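Local coordinates for protein D-alanyl-lipoteichoic acid synthetase (Streptococcus pneumoniae, PDB 3BMA) that probably takes part in the D-alanylation of lipoteichoic acid during cell wall biogenesis, as a membrane-associated member of the DltD family, at residues 22-30 with 123-132. The protein carries 1 engineered substitution. Numbering follows the deposited sequence. Where two conformers were deposited one is given.
Sequences TIDSFKERS and QYFNGDQLTS
R29 and D128 form the salt bridge that ties the two segments together: NH2 of R29 lies 3.1 Å from OD2 of D128, with an N-H...O angle of 155°. NH2 comes to the syn side of OD2, tilted from the carboxylate plane, while OD2 lies close to the guanidinium plane. The same NH2 makes a weak bond to S132 OG, also at the guanidinium edge. R29 gets there through an extended chain, CG anti to the backbone N (chi1 -177°). Water 1 adds a bridge, accepting from R29 N and N126 ND2 and donating to D128 OD2, which Q92 also contacts by a hydrogen bond.

Where helix 23-27 ends, the carbonyl O of K27 receives a weak bond from Q129 NE2 (3.5 Å); Q92 is a further donor to it. Q129 NE2 also reaches Y124 O at 2.9 Å, in the carbonyl plane, so one amide nitrogen joins the carbonyl at the end of helix 23-27 to that of Y124. N126, the N-cap of helix 127-136, accepts from Q129 N through OD1. The contact thus joins helix 23-27 and the start of helix 29-36 to the turn leading into helix 127-136. S25 and F26 reach strand 72-76, outermost within this chain in a five-stranded parallel sheet whose strand order, 2-1-3-4-5, is consistent with the SGNH-hydrolase clan.

Further out the packing is largely of hydrocarbon groups, some against backbone carbonyls. F26 sets CD2 3.7 Å from Y124 CB, and the two rings meet obliquely, planes 79° apart. I23 CG1 approaches the edge of the Y124 ring, 3.8 Å from CE1, while the hydroxyl of that ring bonds to G79 O. The aliphatic part of K27 runs past the backbone, CB 3.3 Å from Y124 O and CD 3.4 Å from Q123 O, before NZ turns away to weak bonds with D24 OD2 and E28 OE2, which make a salt-bridge network.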
loop_
_atom_site.group_PDB
_atom_site.type_symbol
_atom_site.label_atom_id
_atom_site.label_comp_id
_atom_site.label_asym_id
_atom_site.label_seq_id
_atom_site.Cartn_x
_atom_site.Cartn_y
_atom_site.Cartn_z
ATOM N N THR C 22 -29.952 10.122 21.208
ATOM C CA THR C 22 -30.247 9.936 19.794
ATOM C C THR C 22 -29.393 8.787 19.290
ATOM O O THR C 22 -28.594 8.226 20.046
ATOM C CB THR C 22 -29.968 11.212 18.953
ATOM O OG1 THR C 22 -28.656 11.715 19.242
ATOM C CG2 THR C 22 -31.008 12.292 19.238
ATOM N N ILE C 23 -29.572 8.435 18.021
ATOM C CA ILE C 23 -28.759 7.412 17.373
ATOM C C ILE C 23 -27.327 7.927 17.256
ATOM O O ILE C 23 -26.376 7.186 17.514
ATOM C CB ILE C 23 -29.344 7.014 15.990
ATOM C CG1 ILE C 23 -30.737 6.403 16.162
ATOM C CG2 ILE C 23 -28.438 6.021 15.279
ATOM C CD1 ILE C 23 -31.600 6.459 14.923
ATOM N N ASP C 24 -27.198 9.213 16.922
ATOM C CA ASP C 24 -25.905 9.888 16.781
ATOM C C ASP C 24 -25.061 9.905 18.055
ATOM O O ASP C 24 -23.880 9.584 18.008
ATOM C CB ASP C 24 -26.092 11.318 16.258
ATOM C CG ASP C 24 -26.324 11.373 14.750
ATOM O OD1 ASP C 24 -26.333 12.498 14.201
ATOM O OD2 ASP C 24 -26.490 10.310 14.109
ATOM N N SER C 25 -25.669 10.252 19.189
ATOM C CA SER C 25 -24.952 10.296 20.470
ATOM C C SER C 25 -24.394 8.927 20.867
ATOM O O SER C 25 -23.391 8.840 21.574
ATOM C CB SER C 25 -25.838 10.868 21.588
ATOM O OG SER C 25 -26.912 9.999 21.907
ATOM N N PHE C 26 -25.041 7.869 20.384
ATOM C CA PHE C 26 -24.597 6.506 20.625
ATOM C C PHE C 26 -23.569 5.983 19.610
ATOM O O PHE C 26 -22.496 5.530 20.013
ATOM C CB PHE C 26 -25.796 5.553 20.708
ATOM C CG PHE C 26 -25.422 4.143 21.068
ATOM C CD1 PHE C 26 -25.206 3.790 22.392
ATOM C CD2 PHE C 26 -25.279 3.168 20.083
ATOM C CE1 PHE C 26 -24.854 2.492 22.729
ATOM C CE2 PHE C 26 -24.922 1.867 20.413
ATOM C CZ PHE C 26 -24.713 1.529 21.742
ATOM N N LYS C 27 -23.895 6.031 18.313
ATOM C CA LYS C 27 -23.054 5.401 17.284
ATOM C C LYS C 27 -21.824 6.222 16.873
ATOM O O LYS C 27 -20.798 5.660 16.495
ATOM C CB LYS C 27 -23.882 4.957 16.063
ATOM C CG LYS C 27 -24.306 6.054 15.100
ATOM C CD LYS C 27 -24.909 5.463 13.834
ATOM C CE LYS C 27 -25.053 6.511 12.734
ATOM N NZ LYS C 27 -26.028 7.592 13.071
ATOM N N GLU C 28 -21.929 7.544 16.946
ATOM C CA GLU C 28 -20.830 8.406 16.529
ATOM C C GLU C 28 -19.717 8.483 17.564
ATOM O O GLU C 28 -19.961 8.489 18.771
ATOM C CB GLU C 28 -21.319 9.810 16.154
ATOM C CG GLU C 28 -21.331 10.119 14.652
ATOM C CD GLU C 28 -22.389 9.355 13.875
ATOM O OE1 GLU C 28 -22.056 8.818 12.796
ATOM O OE2 GLU C 28 -23.549 9.297 14.335
ATOM N N ARG C 29 -18.496 8.527 17.047
ATOM C CA ARG C 29 -17.285 8.597 17.849
ATOM C C ARG C 29 -17.143 9.951 18.542
ATOM O O ARG C 29 -16.896 10.015 19.742
ATOM C CB ARG C 29 -16.084 8.356 16.936
ATOM C CG ARG C 29 -14.746 8.326 17.620
ATOM C CD ARG C 29 -13.658 8.213 16.583
ATOM N NE ARG C 29 -12.487 7.530 17.115
ATOM C CZ ARG C 29 -12.295 6.215 17.074
ATOM N NH1 ARG C 29 -11.190 5.706 17.594
ATOM N NH2 ARG C 29 -13.194 5.411 16.516
ATOM N N SER C 30 -17.308 11.021 17.765
ATOM C CA SER C 30 -17.026 12.394 18.195
ATOM C C SER C 30 -17.632 12.841 19.522
ATOM O O SER C 30 -16.892 13.203 20.432
ATOM C CB SER C 30 -17.389 13.392 17.094
ATOM O OG SER C 30 -16.964 14.702 17.436
ATOM N N GLN C 123 -29.059 0.114 12.951
ATOM C CA GLN C 123 -29.107 1.548 13.152
ATOM C C GLN C 123 -27.925 2.080 13.956
ATOM O O GLN C 123 -27.524 3.229 13.774
ATOM C CB GLN C 123 -30.425 1.936 13.823
ATOM C CG GLN C 123 -31.662 1.544 13.019
ATOM C CD GLN C 123 -32.962 1.948 13.699
ATOM O OE1 GLN C 123 -33.155 3.111 14.065
ATOM N NE2 GLN C 123 -33.864 0.986 13.867
ATOM N N TYR C 124 -27.359 1.245 14.827
ATOM C CA TYR C 124 -26.352 1.712 15.784
ATOM C C TYR C 124 -24.931 1.234 15.463
ATOM O O TYR C 124 -23.969 1.628 16.123
ATOM C CB TYR C 124 -26.753 1.345 17.224
ATOM C CG TYR C 124 -28.237 1.503 17.528
ATOM C CD1 TYR C 124 -28.897 2.715 17.307
ATOM C CD2 TYR C 124 -28.974 0.441 18.052
ATOM C CE1 TYR C 124 -30.253 2.855 17.574
ATOM C CE2 TYR C 124 -30.329 0.573 18.333
ATOM C CZ TYR C 124 -30.964 1.781 18.088
ATOM O OH TYR C 124 -32.309 1.920 18.364
ATOM N N PHE C 125 -24.807 0.391 14.441
ATOM C CA PHE C 125 -23.511 -0.083 13.972
ATOM C C PHE C 125 -23.119 0.684 12.707
ATOM O O PHE C 125 -23.808 0.602 11.684
ATOM C CB PHE C 125 -23.574 -1.590 13.705
ATOM C CG PHE C 125 -22.248 -2.212 13.345
ATOM C CD1 PHE C 125 -21.299 -2.478 14.322
ATOM C CD2 PHE C 125 -21.963 -2.554 12.033
ATOM C CE1 PHE C 125 -20.082 -3.058 13.997
ATOM C CE2 PHE C 125 -20.749 -3.141 11.694
ATOM C CZ PHE C 125 -19.804 -3.392 12.679
ATOM N N ASN C 126 -22.032 1.449 12.788
ATOM C CA ASN C 126 -21.489 2.134 11.615
ATOM C C ASN C 126 -20.167 1.517 11.155
ATOM O O ASN C 126 -19.681 0.571 11.774
ATOM C CB ASN C 126 -21.365 3.653 11.854
ATOM C CG ASN C 126 -20.391 4.014 12.971
ATOM O OD1 ASN C 126 -19.633 3.179 13.465
ATOM N ND2 ASN C 126 -20.400 5.284 13.361
ATOM N N GLY C 127 -19.593 2.067 10.085
ATOM C CA GLY C 127 -18.300 1.624 9.556
ATOM C C GLY C 127 -17.098 1.946 10.420
ATOM O O GLY C 127 -16.064 1.282 10.331
ATOM N N ASP C 128 -17.231 2.973 11.256
ATOM C CA ASP C 128 -16.182 3.331 12.211
ATOM C C ASP C 128 -16.056 2.259 13.293
ATOM O O ASP C 128 -14.951 1.982 13.754
ATOM C CB ASP C 128 -16.446 4.716 12.819
ATOM C CG ASP C 128 -15.349 5.165 13.769
ATOM O OD1 ASP C 128 -14.156 4.858 13.541
ATOM O OD2 ASP C 128 -15.689 5.834 14.757
ATOM N N GLN C 129 -17.180 1.646 13.669
ATOM C CA GLN C 129 -17.194 0.528 14.619
ATOM C C GLN C 129 -16.604 -0.749 14.029
ATOM O O GLN C 129 -15.948 -1.511 14.738
ATOM C CB GLN C 129 -18.611 0.247 15.106
ATOM C CG GLN C 129 -19.093 1.206 16.176
ATOM C CD GLN C 129 -20.573 1.091 16.443
ATOM O OE1 GLN C 129 -21.134 -0.004 16.414
ATOM N NE2 GLN C 129 -21.219 2.224 16.710
ATOM N N LEU C 130 -16.858 -0.980 12.741
ATOM C CA LEU C 130 -16.299 -2.122 12.019
ATOM C C LEU C 130 -14.775 -2.068 12.039
ATOM O O LEU C 130 -14.128 -3.026 12.450
ATOM C CB LEU C 130 -16.791 -2.133 10.568
ATOM C CG LEU C 130 -17.126 -3.444 9.841
ATOM C CD1 LEU C 130 -17.329 -3.152 8.369
ATOM C CD2 LEU C 130 -16.100 -4.558 10.010
ATOM N N THR C 131 -14.215 -0.936 11.613
ATOM C CA THR C 131 -12.762 -0.775 11.507
ATOM C C THR C 131 -12.057 -0.716 12.864
ATOM O O THR C 131 -10.925 -1.186 12.986
ATOM C CB THR C 131 -12.370 0.445 10.646
ATOM O OG1 THR C 131 -13.179 1.576 10.995
ATOM C CG2 THR C 131 -12.537 0.138 9.168
ATOM N N SER C 132 -12.736 -0.149 13.867
ATOM C CA SER C 132 -12.262 -0.142 15.260
ATOM C C SER C 132 -12.197 -1.546 15.843
ATOM O O SER C 132 -11.271 -1.873 16.592
ATOM C CB SER C 132 -13.179 0.701 16.143
ATOM O OG SER C 132 -13.188 2.048 15.723
HETATM O O HOH W 1 -18.040 7.381 14.291
HETATM O O HOH W 2 -10.916 3.252 17.557
#